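Local coordinates for tRNA (uracil(54)-C(5))-methyltransferase (Pyrococcus abyssi, PDB 2JJQ), which catalyses S-adenosyl-L-methionine-dependent methylation of carbon 5 of uridine 54 in tRNA, giving 5-methyluridine, at residues Glu256-Val261 against Ser269-Asn274; Val279-Lys284 against Glu419-Leu424; Met297-Gly302 against Ala339-Ala344; Gly302-Tyr307 against Thr356-Pro361. All coordinates share one frame; numbering follows the deposited sequence.

Contact 1 (Glu256-Val261 against Ser269-Asn274). With SAH (S-adenosyl-L-homocysteine), chain B.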
# COMPACT_ATOMS: atom_id res chain seq x y z
N GLU A 256 5.52 5.53 -13.53
CA GLU A 256 6.52 4.77 -12.76
C GLU A 256 7.00 3.70 -13.73
O GLU A 256 6.27 3.26 -14.63
CB GLU A 256 5.90 4.08 -11.53
CG GLU A 256 6.92 3.21 -10.73
CD GLU A 256 8.09 4.05 -10.21
OE1 GLU A 256 8.05 4.41 -9.02
OE2 GLU A 256 8.99 4.38 -11.02
N ARG A 257 8.24 3.27 -13.55
CA ARG A 257 8.76 2.24 -14.43
C ARG A 257 9.31 1.09 -13.62
O ARG A 257 10.16 1.31 -12.73
CB ARG A 257 9.87 2.85 -15.32
CG ARG A 257 10.62 1.81 -16.10
CD ARG A 257 11.53 2.49 -17.13
NE ARG A 257 10.77 2.70 -18.34
CZ ARG A 257 11.06 2.08 -19.48
NH1 ARG A 257 12.14 1.29 -19.54
NH2 ARG A 257 10.32 2.26 -20.56
N LEU A 258 8.80 -0.13 -13.90
CA LEU A 258 9.37 -1.36 -13.28
C LEU A 258 10.14 -2.12 -14.34
O LEU A 258 9.55 -2.65 -15.28
CB LEU A 258 8.22 -2.25 -12.76
CG LEU A 258 7.23 -1.51 -11.81
CD1 LEU A 258 6.29 -2.62 -11.20
CD2 LEU A 258 7.96 -0.75 -10.71
N ASP A 259 11.46 -2.14 -14.19
CA ASP A 259 12.34 -2.67 -15.24
C ASP A 259 12.09 -1.89 -16.56
O ASP A 259 12.41 -0.67 -16.66
CB ASP A 259 12.18 -4.18 -15.36
CG ASP A 259 12.78 -4.93 -14.17
OD1 ASP A 259 13.71 -4.40 -13.50
OD2 ASP A 259 12.33 -6.06 -13.88
N ASP A 260 11.51 -2.53 -17.58
CA ASP A 260 11.25 -1.84 -18.84
C ASP A 260 9.76 -1.55 -19.06
O ASP A 260 9.35 -1.26 -20.20
CB ASP A 260 11.77 -2.67 -20.00
CG ASP A 260 11.20 -4.10 -20.04
OD1 ASP A 260 10.61 -4.60 -19.07
OD2 ASP A 260 11.38 -4.75 -21.09
N VAL A 261 8.94 -1.71 -18.01
CA VAL A 261 7.50 -1.56 -18.22
C VAL A 261 7.01 -0.26 -17.57
O VAL A 261 7.31 -0.06 -16.38
CB VAL A 261 6.76 -2.78 -17.60
CG1 VAL A 261 5.28 -2.62 -17.75
CG2 VAL A 261 7.27 -4.10 -18.28
N SER A 269 -5.96 6.60 -9.21
CA SER A 269 -5.73 5.19 -9.55
C SER A 269 -4.77 4.60 -8.51
O SER A 269 -3.90 5.30 -7.98
CB SER A 269 -5.12 5.04 -10.99
OG SER A 269 -3.87 5.74 -11.03
N PHE A 270 -4.91 3.31 -8.22
CA PHE A 270 -4.04 2.66 -7.19
C PHE A 270 -2.78 2.16 -7.89
O PHE A 270 -2.86 1.70 -9.02
CB PHE A 270 -4.76 1.48 -6.52
CG PHE A 270 -3.83 0.63 -5.69
CD1 PHE A 270 -3.48 1.02 -4.41
CD2 PHE A 270 -3.22 -0.50 -6.24
CE1 PHE A 270 -2.59 0.25 -3.66
CE2 PHE A 270 -2.34 -1.27 -5.48
CZ PHE A 270 -2.03 -0.91 -4.22
N PHE A 271 -1.63 2.26 -7.24
CA PHE A 271 -0.40 1.61 -7.73
C PHE A 271 0.37 1.11 -6.46
O PHE A 271 0.30 1.75 -5.39
CB PHE A 271 0.49 2.60 -8.52
CG PHE A 271 1.63 1.90 -9.25
CD1 PHE A 271 1.36 1.11 -10.36
CD2 PHE A 271 2.94 1.97 -8.78
CE1 PHE A 271 2.40 0.41 -11.02
CE2 PHE A 271 3.99 1.27 -9.45
CZ PHE A 271 3.69 0.49 -10.55
N GLN A 272 1.01 -0.06 -6.56
CA GLN A 272 1.75 -0.55 -5.43
C GLN A 272 2.57 0.63 -4.82
O GLN A 272 3.22 1.39 -5.56
CB GLN A 272 2.73 -1.65 -5.87
CG GLN A 272 2.09 -2.75 -6.71
CD GLN A 272 1.33 -3.64 -5.79
OE1 GLN A 272 1.63 -3.69 -4.60
NE2 GLN A 272 0.32 -4.34 -6.32
N THR A 273 2.58 0.75 -3.49
CA THR A 273 3.15 1.94 -2.84
C THR A 273 4.66 1.90 -2.65
O THR A 273 5.25 2.93 -2.34
CB THR A 273 2.51 2.21 -1.49
OG1 THR A 273 2.62 1.03 -0.68
CG2 THR A 273 1.02 2.51 -1.69
N ASN A 274 5.27 0.73 -2.76
CA ASN A 274 6.72 0.61 -2.59
C ASN A 274 7.32 0.26 -3.94
O ASN A 274 7.28 -0.87 -4.38
CB ASN A 274 7.02 -0.41 -1.49
CG ASN A 274 8.50 -0.66 -1.29
OD1 ASN A 274 9.34 -0.35 -2.15
ND2 ASN A 274 8.83 -1.31 -0.17
N SAH B . -3.16 -6.76 -8.79
CA SAH B . -3.59 -5.35 -8.53
CB SAH B . -4.07 -5.18 -7.08
CG SAH B . -5.32 -5.97 -6.78
SD SAH B . -6.12 -5.17 -5.37
C SAH B . -2.40 -4.45 -8.72
O SAH B . -2.48 -3.21 -8.75
OXT SAH B . -1.29 -4.96 -8.83
C5' SAH B . -7.62 -6.11 -5.38
C4' SAH B . -8.46 -5.75 -6.62
O4' SAH B . -9.77 -6.38 -6.57
C3' SAH B . -8.74 -4.26 -6.78
O3' SAH B . -8.16 -3.81 -8.02
C2' SAH B . -10.29 -4.15 -6.76
O2' SAH B . -10.85 -3.18 -7.65
C1' SAH B . -10.73 -5.51 -7.21
N9 SAH B . -11.96 -6.06 -6.65
C8 SAH B . -12.46 -5.89 -5.40
N7 SAH B . -13.56 -6.68 -5.25
C5 SAH B . -13.74 -7.37 -6.39
C6 SAH B . -14.70 -8.37 -6.90
N6 SAH B . -15.70 -8.77 -6.08
N1 SAH B . -14.50 -8.83 -8.18
C2 SAH B . -13.49 -8.41 -8.97
N3 SAH B . -12.61 -7.49 -8.56
C4 SAH B . -12.68 -6.97 -7.31
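The carboxylate oxygen OE2 of Glu-256 is gripped by two backbone amides: it accepts Arg-257 N at 2.9 Å, with an N-H...O angle of 150° and through its anti lone pair, and it also takes Phe-202 N. Its partner OE1 receives Lys-201 N and bonds with the hydroxyl of Ser-275. With both oxygens occupied, the acid can sit buried and turn its methylenes to the neighbouring loop. There CG lies 3.7 Å from CE2 of Phe-271 and CB is 4.0 Å from the same atom; the two side chains cross at about a right angle, with carboxylate and ring planes 44° apart. The bend at chi2 (60°) turns the carboxylate away from the ring, while CB and CG meet the CE2 corner. Leu-258 and Phe-271 extend toward each other, CD1 ending 4.1 Å from CZ. Beyond Leu-258 a type II' turn, Leu-258 to Val-261, closes the hairpin of strands 254-258 and 261-265; Leu-258 N gives to Val-261 O at 2.9 Å. Phe-271 belongs to the loop leading to helix 275-288, and its two neighbours line the cofactor pocket. Gln-272, a residue that binds S-adenosyl-L-methionine, donates NE2 to OXT of S-adenosyl-L-homocysteine at 3.0 Å, and Phe-270 brings its ring edge, CD2 3.8 Å from the ligand O. The chemistry is therefore divided: an aromatic anchor is held by leucine and by the aliphatic part of a satisfied glutamate, which probably helps to place the amide that reads the cofactor's carboxylate.

Contact 2 (Val279-Lys284 against Glu419-Leu424); sequences VNLVRK and ELVAKL
Leu-281 and Val-421 carry the apolar part of this helix-on-sheet contact in the Rossmann-like fold of a class I methyltransferase. Helix 275-288 lies over strand 419-424, the strand that runs antiparallel to both its neighbours, 381-386 and 403-409. Segments 279-284 and 419-424 point almost the same way, 9° apart, with their axes 10.2 Å from each other. Branched aliphatic residues suit such spacing because they fill the gap without needing polar partners. Leu-281 has CG anti to its backbone N (chi1 178°), which carries its methyls down onto the strand. One branch, CD1, presses on CG2 of Val-421 at 3.4 Å, closer than usual for two methyls, so the packing is tight here. A looser aliphatic touch follows one turn on, where CG of Lys-284 lies 4.2 Å from CG1 of Val-421; beyond CG the lysine turns off from the strand.

The remaining touch sets an acid against a methyl group, and its acid is Glu-419, which is predicted to be the proton acceptor and lies beside Cys-387, the predicted nucleophile. Leu-281 also packs on Phe-304 and Gln-272, so it borders both the cofactor-binding residues and this acid. Glu-419 and Leu-281 cross at about a right angle: the glutamate chain bends at chi2 (90°), and its OE2 reaches 3.9 Å from the leucine methyl CD2.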
# COMPACT_ATOMS: atom_id res chain seq x y z
N VAL A 279 9.26 -3.92 -7.96
CA VAL A 279 10.10 -4.50 -9.01
C VAL A 279 10.28 -6.00 -8.66
O VAL A 279 10.14 -6.86 -9.54
CB VAL A 279 11.45 -3.78 -9.14
CG1 VAL A 279 12.39 -4.54 -10.08
CG2 VAL A 279 11.20 -2.33 -9.66
N ASN A 280 10.62 -6.30 -7.41
CA ASN A 280 10.80 -7.73 -7.04
C ASN A 280 9.48 -8.51 -7.19
O ASN A 280 9.49 -9.67 -7.57
CB ASN A 280 11.30 -7.84 -5.62
CG ASN A 280 12.73 -7.41 -5.49
OD1 ASN A 280 13.49 -7.40 -6.49
ND2 ASN A 280 13.14 -7.10 -4.27
N LEU A 281 8.37 -7.85 -6.87
CA LEU A 281 7.04 -8.52 -6.89
C LEU A 281 6.66 -8.91 -8.31
O LEU A 281 6.28 -10.06 -8.57
CB LEU A 281 6.01 -7.55 -6.27
CG LEU A 281 4.57 -8.02 -6.23
CD1 LEU A 281 4.53 -9.30 -5.42
CD2 LEU A 281 3.75 -6.88 -5.62
N VAL A 282 6.80 -8.00 -9.28
CA VAL A 282 6.43 -8.37 -10.68
C VAL A 282 7.42 -9.40 -11.23
O VAL A 282 7.02 -10.25 -11.98
CB VAL A 282 6.30 -7.16 -11.64
CG1 VAL A 282 5.19 -6.25 -11.14
CG2 VAL A 282 7.60 -6.32 -11.75
N ARG A 283 8.70 -9.29 -10.87
CA ARG A 283 9.68 -10.29 -11.34
C ARG A 283 9.30 -11.65 -10.76
O ARG A 283 9.33 -12.66 -11.49
CB ARG A 283 11.07 -9.91 -10.87
CG ARG A 283 11.61 -8.70 -11.62
CD ARG A 283 13.04 -8.43 -11.05
NE ARG A 283 13.65 -7.28 -11.70
CZ ARG A 283 14.84 -6.81 -11.33
NH1 ARG A 283 15.50 -7.43 -10.32
NH2 ARG A 283 15.36 -5.75 -11.95
N LYS A 284 8.91 -11.66 -9.48
CA LYS A 284 8.62 -12.95 -8.81
C LYS A 284 7.43 -13.59 -9.45
O LYS A 284 7.46 -14.78 -9.69
CB LYS A 284 8.35 -12.80 -7.30
CG LYS A 284 8.18 -14.17 -6.58
CD LYS A 284 9.64 -14.78 -6.44
CE LYS A 284 9.74 -16.14 -5.90
NZ LYS A 284 11.20 -16.55 -6.06
N GLU A 419 3.64 -8.80 2.10
CA GLU A 419 3.02 -9.29 0.87
C GLU A 419 3.46 -10.71 0.53
O GLU A 419 4.62 -10.94 0.23
CB GLU A 419 3.40 -8.39 -0.29
CG GLU A 419 2.73 -8.77 -1.60
CD GLU A 419 1.41 -8.05 -1.80
OE1 GLU A 419 0.81 -7.65 -0.78
OE2 GLU A 419 1.02 -7.83 -2.97
N LEU A 420 2.56 -11.66 0.48
CA LEU A 420 2.97 -13.05 0.21
C LEU A 420 2.76 -13.29 -1.28
O LEU A 420 1.83 -12.72 -1.87
CB LEU A 420 2.03 -14.00 0.93
CG LEU A 420 2.22 -14.26 2.39
CD1 LEU A 420 0.91 -15.02 2.78
CD2 LEU A 420 3.44 -15.18 2.48
N VAL A 421 3.56 -14.19 -1.87
CA VAL A 421 3.33 -14.58 -3.26
C VAL A 421 3.48 -16.09 -3.22
O VAL A 421 4.56 -16.61 -2.90
CB VAL A 421 4.37 -13.94 -4.26
CG1 VAL A 421 4.06 -14.37 -5.69
CG2 VAL A 421 4.42 -12.40 -4.13
N ALA A 422 2.39 -16.79 -3.52
CA ALA A 422 2.42 -18.24 -3.47
C ALA A 422 2.10 -18.87 -4.83
O ALA A 422 1.15 -18.45 -5.50
CB ALA A 422 1.44 -18.75 -2.42
N LYS A 423 2.89 -19.87 -5.21
CA LYS A 423 2.60 -20.67 -6.37
C LYS A 423 1.93 -21.99 -5.90
O LYS A 423 2.52 -22.74 -5.10
CB LYS A 423 3.90 -21.00 -7.09
CG LYS A 423 3.66 -21.88 -8.29
CD LYS A 423 4.97 -22.17 -8.94
CE LYS A 423 4.74 -22.86 -10.27
NZ LYS A 423 5.95 -22.81 -11.13
N LEU A 424 0.73 -22.24 -6.40
CA LEU A 424 -0.11 -23.37 -5.99
C LEU A 424 -0.25 -24.31 -7.17
O LEU A 424 -0.50 -23.83 -8.31
CB LEU A 424 -1.52 -22.89 -5.64
CG LEU A 424 -1.59 -21.70 -4.67
CD1 LEU A 424 -3.06 -21.34 -4.42
CD2 LEU A 424 -0.79 -22.06 -3.41

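Contact 3 (Met297-Gly302 against Ala339-Ala344). With SAH (S-adenosyl-L-homocysteine), chain B.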
# COMPACT_ATOMS: atom_id res chain seq x y z
N MET A 297 -6.30 -12.04 -12.58
CA MET A 297 -7.57 -11.83 -11.90
C MET A 297 -7.38 -10.82 -10.74
O MET A 297 -6.40 -10.91 -10.00
CB MET A 297 -8.16 -13.18 -11.43
CG MET A 297 -9.59 -13.03 -10.79
SD MET A 297 -10.70 -12.12 -11.89
CE MET A 297 -11.97 -11.54 -10.75
N TYR A 298 -8.34 -9.91 -10.58
CA TYR A 298 -8.20 -8.75 -9.70
C TYR A 298 -6.98 -7.94 -10.18
O TYR A 298 -6.13 -7.56 -9.40
CB TYR A 298 -7.99 -9.17 -8.26
CG TYR A 298 -8.98 -10.20 -7.72
CD1 TYR A 298 -10.24 -9.82 -7.28
CD2 TYR A 298 -8.61 -11.55 -7.59
CE1 TYR A 298 -11.14 -10.76 -6.79
CE2 TYR A 298 -9.48 -12.47 -7.06
CZ TYR A 298 -10.74 -12.06 -6.66
OH TYR A 298 -11.57 -13.00 -6.12
N SER A 299 -6.95 -7.64 -11.48
CA SER A 299 -5.73 -7.03 -12.12
C SER A 299 -5.45 -5.63 -11.65
O SER A 299 -4.35 -5.10 -11.84
CB SER A 299 -5.90 -6.98 -13.63
OG SER A 299 -6.95 -6.08 -13.98
N GLY A 300 -6.46 -4.95 -11.11
CA GLY A 300 -6.28 -3.50 -10.93
C GLY A 300 -5.82 -2.89 -12.23
O GLY A 300 -6.32 -3.23 -13.32
N VAL A 301 -4.86 -1.98 -12.12
CA VAL A 301 -4.33 -1.28 -13.30
C VAL A 301 -3.35 -2.14 -14.09
O VAL A 301 -2.78 -1.67 -15.06
CB VAL A 301 -3.62 -0.01 -12.87
CG1 VAL A 301 -4.61 0.94 -12.11
CG2 VAL A 301 -2.37 -0.33 -12.04
N GLY A 302 -3.18 -3.41 -13.71
CA GLY A 302 -2.53 -4.39 -14.62
C GLY A 302 -1.04 -4.59 -14.31
O GLY A 302 -0.26 -5.05 -15.16
N ALA A 339 -2.42 -7.26 -24.72
CA ALA A 339 -3.07 -7.94 -23.58
C ALA A 339 -4.47 -7.34 -23.57
O ALA A 339 -4.67 -6.22 -24.09
CB ALA A 339 -2.35 -7.63 -22.28
N GLU A 340 -5.43 -8.05 -22.99
CA GLU A 340 -6.80 -7.56 -22.97
C GLU A 340 -7.25 -7.51 -21.49
O GLU A 340 -6.96 -8.44 -20.72
CB GLU A 340 -7.68 -8.50 -23.81
CG GLU A 340 -9.13 -8.60 -23.50
CD GLU A 340 -9.87 -9.59 -24.47
OE1 GLU A 340 -9.36 -9.81 -25.62
OE2 GLU A 340 -10.94 -10.16 -24.06
N PHE A 341 -7.90 -6.40 -21.12
CA PHE A 341 -8.50 -6.20 -19.78
C PHE A 341 -9.99 -5.90 -19.89
O PHE A 341 -10.42 -5.16 -20.78
CB PHE A 341 -7.77 -5.09 -19.00
CG PHE A 341 -6.34 -5.45 -18.67
CD1 PHE A 341 -6.02 -6.04 -17.43
CD2 PHE A 341 -5.36 -5.23 -19.61
CE1 PHE A 341 -4.68 -6.39 -17.13
CE2 PHE A 341 -3.96 -5.56 -19.32
CZ PHE A 341 -3.67 -6.15 -18.09
N GLU A 342 -10.76 -6.47 -19.00
CA GLU A 342 -12.21 -6.35 -19.02
C GLU A 342 -12.76 -6.24 -17.58
O GLU A 342 -12.17 -6.75 -16.62
CB GLU A 342 -12.82 -7.58 -19.72
CG GLU A 342 -12.26 -7.82 -21.16
CD GLU A 342 -12.75 -6.79 -22.20
OE1 GLU A 342 -13.52 -5.85 -21.83
OE2 GLU A 342 -12.36 -6.89 -23.39
N VAL A 343 -13.89 -5.55 -17.44
CA VAL A 343 -14.50 -5.40 -16.13
C VAL A 343 -15.36 -6.62 -15.88
O VAL A 343 -16.24 -6.95 -16.71
CB VAL A 343 -15.36 -4.13 -16.09
CG1 VAL A 343 -16.18 -4.08 -14.75
CG2 VAL A 343 -14.49 -2.91 -16.30
N ALA A 344 -15.10 -7.31 -14.80
CA ALA A 344 -15.92 -8.46 -14.39
C ALA A 344 -15.74 -8.65 -12.89
O ALA A 344 -14.72 -8.27 -12.31
CB ALA A 344 -15.52 -9.68 -15.12
N SAH B . -3.16 -6.76 -8.79
CA SAH B . -3.59 -5.35 -8.53
CB SAH B . -4.07 -5.18 -7.08
CG SAH B . -5.32 -5.97 -6.78
SD SAH B . -6.12 -5.17 -5.37
C SAH B . -2.40 -4.45 -8.72
O SAH B . -2.48 -3.21 -8.75
OXT SAH B . -1.29 -4.96 -8.83
C5' SAH B . -7.62 -6.11 -5.38
C4' SAH B . -8.46 -5.75 -6.62
O4' SAH B . -9.77 -6.38 -6.57
C3' SAH B . -8.74 -4.26 -6.78
O3' SAH B . -8.16 -3.81 -8.02
C2' SAH B . -10.29 -4.15 -6.76
O2' SAH B . -10.85 -3.18 -7.65
C1' SAH B . -10.73 -5.51 -7.21
N9 SAH B . -11.96 -6.06 -6.65
C8 SAH B . -12.46 -5.89 -5.40
N7 SAH B . -13.56 -6.68 -5.25
C5 SAH B . -13.74 -7.37 -6.39
C6 SAH B . -14.70 -8.37 -6.90
N6 SAH B . -15.70 -8.77 -6.08
N1 SAH B . -14.50 -8.83 -8.18
C2 SAH B . -13.49 -8.41 -8.97
N3 SAH B . -12.61 -7.49 -8.56
C4 SAH B . -12.68 -6.97 -7.31
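The ring of Phe-341 turns an edge to Ser-299, whose CB lies in the ring plane 3.8 Å from CE1 and whose OG is 3.6 Å from CD1, while Gly-302 CA comes in obliquely at 3.9 Å from CE1. The second flat group, Tyr-298, has the methyl CE of Met-297 over the centre of one face, 4.1 Å above the plane, and C4 of the ligand's adenine at its edge. This is the glycine-rich loop between strand 293-297 and helix 303-310 of the Rossmann-like methyltransferase fold, backed by the outermost strand 339-343. Phe-341 can come this close because Ser-299 is small and Gly-302 has no side chain; Ala-328, Val-332 and Ile-306 also pack on it. Glycine suits position 302, where phi is 98° and a CB would press on both the preceding carbonyl O and the phenyl ring. Gly-300 has a positive phi too and lies against the ligand.

The loop is tied internally: Gly-302 N donates to Ser-299 O at 2.8 Å, and Ser-299 OG donates to Gly-300 O from 34° out of the carbonyl plane. The serine hydroxyl is thus used within its own loop while the phenyl edge lies alongside. On the ligand side Tyr-298 O accepts the amino N of S-adenosyl-L-homocysteine at 3.1 Å, and the tyrosine OH is held by Asp-346. The adenine's rim is met by both segments: C2 lies 3.9 Å from Met-297 CE and 3.6 Å from Ala-344 O.

Contact 4 (Gly302-Tyr307 against Thr356-Pro361); sequences GTFGIY and TVIVDP. With SAH (S-adenosyl-L-homocysteine), chain B.
The first turn of helix 303-310 runs past the end of strand 356-359, with Phe-304 and Ile-358 nearest at 8.5 Å between their CA atoms. Both elements belong to the Rossmann-like methyltransferase sheet and its helices. Gly-302 is the N-cap, and its O receives Ile-306 N to start the helix; the sequence here resembles the GxGxxG pattern of Rossmann-type cofactor-binding loops.

Phe-304 bridges the gap. With CG anti to the carbonyl carbon (chi1 -56°), the ring leans out to the strand and meets three different things. CG2 of Ile-358 approaches CD2 obliquely at 4.1 Å, an ordinary contact between apolar side chains that suits a buried strand. At the ring edge, near its plane, OD2 of Asp-360 lies 3.4 Å from CE2; the two side chains cross at about a right angle, with ring and carboxylate planes 39° apart. An aromatic edge, whose hydrogens are slightly positive, is a reasonable neighbour for an acid. Over one face stands OXT of S-adenosyl-L-homocysteine.

The two ends of the ligand's amino acid part are thus divided between the segments. Thr-303 donates OG1 to OXT at 2.9 Å, and the start of the helix may add a favourable field for that carboxylate. Just after the strand, Asp-360 OD2 accepts a hydrogen bond from the ligand's amino N, which is probably an ammonium group; the backbone O of Tyr-298 is a second acceptor there. The ligand N lies 2.9 Å from Asp-360 OD2 and 3.8 Å from Phe-304 CE2.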
# COMPACT_ATOMS: atom_id res chain seq x y z
N GLY A 302 -3.18 -3.41 -13.71
CA GLY A 302 -2.53 -4.39 -14.62
C GLY A 302 -1.04 -4.59 -14.31
O GLY A 302 -0.26 -5.05 -15.16
N THR A 303 -0.68 -4.27 -13.09
CA THR A 303 0.71 -4.39 -12.64
C THR A 303 1.32 -5.71 -13.10
O THR A 303 2.35 -5.73 -13.79
CB THR A 303 0.84 -4.28 -11.14
OG1 THR A 303 0.04 -3.19 -10.64
CG2 THR A 303 2.32 -3.97 -10.83
N PHE A 304 0.67 -6.82 -12.77
CA PHE A 304 1.22 -8.13 -13.18
C PHE A 304 1.01 -8.38 -14.66
O PHE A 304 1.92 -8.77 -15.36
CB PHE A 304 0.58 -9.26 -12.35
CG PHE A 304 0.76 -9.07 -10.88
CD1 PHE A 304 2.03 -8.81 -10.37
CD2 PHE A 304 -0.29 -9.19 -10.00
CE1 PHE A 304 2.21 -8.60 -9.03
CE2 PHE A 304 -0.10 -8.99 -8.63
CZ PHE A 304 1.12 -8.68 -8.14
N GLY A 305 -0.22 -8.19 -15.11
CA GLY A 305 -0.61 -8.56 -16.48
C GLY A 305 0.19 -7.83 -17.53
O GLY A 305 0.62 -8.44 -18.51
N ILE A 306 0.49 -6.56 -17.29
CA ILE A 306 1.19 -5.78 -18.29
C ILE A 306 2.65 -6.23 -18.34
O ILE A 306 3.24 -6.33 -19.42
CB ILE A 306 1.07 -4.32 -18.03
CG1 ILE A 306 -0.41 -3.89 -18.24
CG2 ILE A 306 1.97 -3.49 -19.01
CD1 ILE A 306 -0.72 -2.58 -17.59
N TYR A 307 3.22 -6.46 -17.16
CA TYR A 307 4.63 -6.87 -17.05
C TYR A 307 4.76 -8.23 -17.77
O TYR A 307 5.69 -8.49 -18.54
CB TYR A 307 5.05 -7.01 -15.61
CG TYR A 307 6.53 -7.23 -15.44
CD1 TYR A 307 7.40 -6.13 -15.29
CD2 TYR A 307 7.07 -8.54 -15.44
CE1 TYR A 307 8.79 -6.31 -15.12
CE2 TYR A 307 8.45 -8.70 -15.29
CZ TYR A 307 9.29 -7.61 -15.16
OH TYR A 307 10.67 -7.82 -15.02
N THR A 356 -2.08 -20.51 -16.38
CA THR A 356 -1.86 -20.01 -15.03
C THR A 356 -2.91 -19.00 -14.71
O THR A 356 -3.27 -18.21 -15.56
CB THR A 356 -0.46 -19.33 -14.90
OG1 THR A 356 0.54 -20.33 -15.00
CG2 THR A 356 -0.29 -18.70 -13.51
N VAL A 357 -3.44 -19.02 -13.47
CA VAL A 357 -4.35 -17.97 -13.07
C VAL A 357 -3.67 -17.23 -11.90
O VAL A 357 -3.32 -17.84 -10.89
CB VAL A 357 -5.74 -18.53 -12.61
CG1 VAL A 357 -6.57 -17.42 -11.97
CG2 VAL A 357 -6.53 -19.13 -13.79
N ILE A 358 -3.56 -15.91 -12.00
CA ILE A 358 -3.02 -15.09 -10.88
C ILE A 358 -4.18 -14.48 -10.18
O ILE A 358 -5.08 -13.93 -10.84
CB ILE A 358 -2.19 -13.94 -11.43
CG1 ILE A 358 -1.07 -14.52 -12.31
CG2 ILE A 358 -1.59 -13.09 -10.27
CD1 ILE A 358 -0.39 -13.41 -13.11
N VAL A 359 -4.20 -14.58 -8.86
CA VAL A 359 -5.26 -13.87 -8.10
C VAL A 359 -4.65 -12.96 -7.06
O VAL A 359 -3.75 -13.37 -6.35
CB VAL A 359 -6.24 -14.86 -7.42
CG1 VAL A 359 -7.06 -15.62 -8.51
CG2 VAL A 359 -5.56 -15.81 -6.49
N ASP A 360 -5.15 -11.72 -6.97
CA ASP A 360 -4.65 -10.75 -5.99
C ASP A 360 -5.90 -10.14 -5.37
O ASP A 360 -6.21 -9.01 -5.64
CB ASP A 360 -3.84 -9.64 -6.72
CG ASP A 360 -3.03 -8.77 -5.76
OD1 ASP A 360 -3.19 -8.97 -4.53
OD2 ASP A 360 -2.29 -7.86 -6.25
N PRO A 361 -6.63 -10.93 -4.59
CA PRO A 361 -7.97 -10.51 -4.17
C PRO A 361 -7.99 -9.36 -3.20
O PRO A 361 -6.94 -9.01 -2.64
CB PRO A 361 -8.53 -11.76 -3.47
CG PRO A 361 -7.34 -12.54 -2.99
CD PRO A 361 -6.29 -12.28 -4.10
N SAH B . -3.16 -6.76 -8.79
CA SAH B . -3.59 -5.35 -8.53
CB SAH B . -4.07 -5.18 -7.08
CG SAH B . -5.32 -5.97 -6.78
SD SAH B . -6.12 -5.17 -5.37
C SAH B . -2.40 -4.45 -8.72
O SAH B . -2.48 -3.21 -8.75
OXT SAH B . -1.29 -4.96 -8.83
C5' SAH B . -7.62 -6.11 -5.38
C4' SAH B . -8.46 -5.75 -6.62
O4' SAH B . -9.77 -6.38 -6.57
C3' SAH B . -8.74 -4.26 -6.78
O3' SAH B . -8.16 -3.81 -8.02
C2' SAH B . -10.29 -4.15 -6.76
O2' SAH B . -10.85 -3.18 -7.65
C1' SAH B . -10.73 -5.51 -7.21
N9 SAH B . -11.96 -6.06 -6.65
C8 SAH B . -12.46 -5.89 -5.40
N7 SAH B . -13.56 -6.68 -5.25
C5 SAH B . -13.74 -7.37 -6.39
C6 SAH B . -14.70 -8.37 -6.90
N6 SAH B . -15.70 -8.77 -6.08
N1 SAH B . -14.50 -8.83 -8.18
C2 SAH B . -13.49 -8.41 -8.97
N3 SAH B . -12.61 -7.49 -8.56
C4 SAH B . -12.68 -6.97 -7.31

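How the contacts relate
All four contacts are buried, but they differ in chemistry. Contacts 2, 3 and 4 reach the same mixed sheet; contacts 3 and 4 share Gly-302 and are joined by Met-297 N bonding to Ile-358 O, whereas contact 1 joins a separate two-stranded hairpin to the loop before helix 275-288. That hairpin is tied to the helices of contacts 2 and 4 by polar bonds: Asp-259 forms a salt bridge with Arg-283 and probably a hydrogen bond with Tyr-307. Contacts 1, 3 and 4 pack round an aromatic ring and hydrogen-bond the ligand, while contact 2 is chiefly aliphatic and borders the predicted catalytic pair. Val-282 packs on Thr-303 and Tyr-307, linking contact 2 to contact 4.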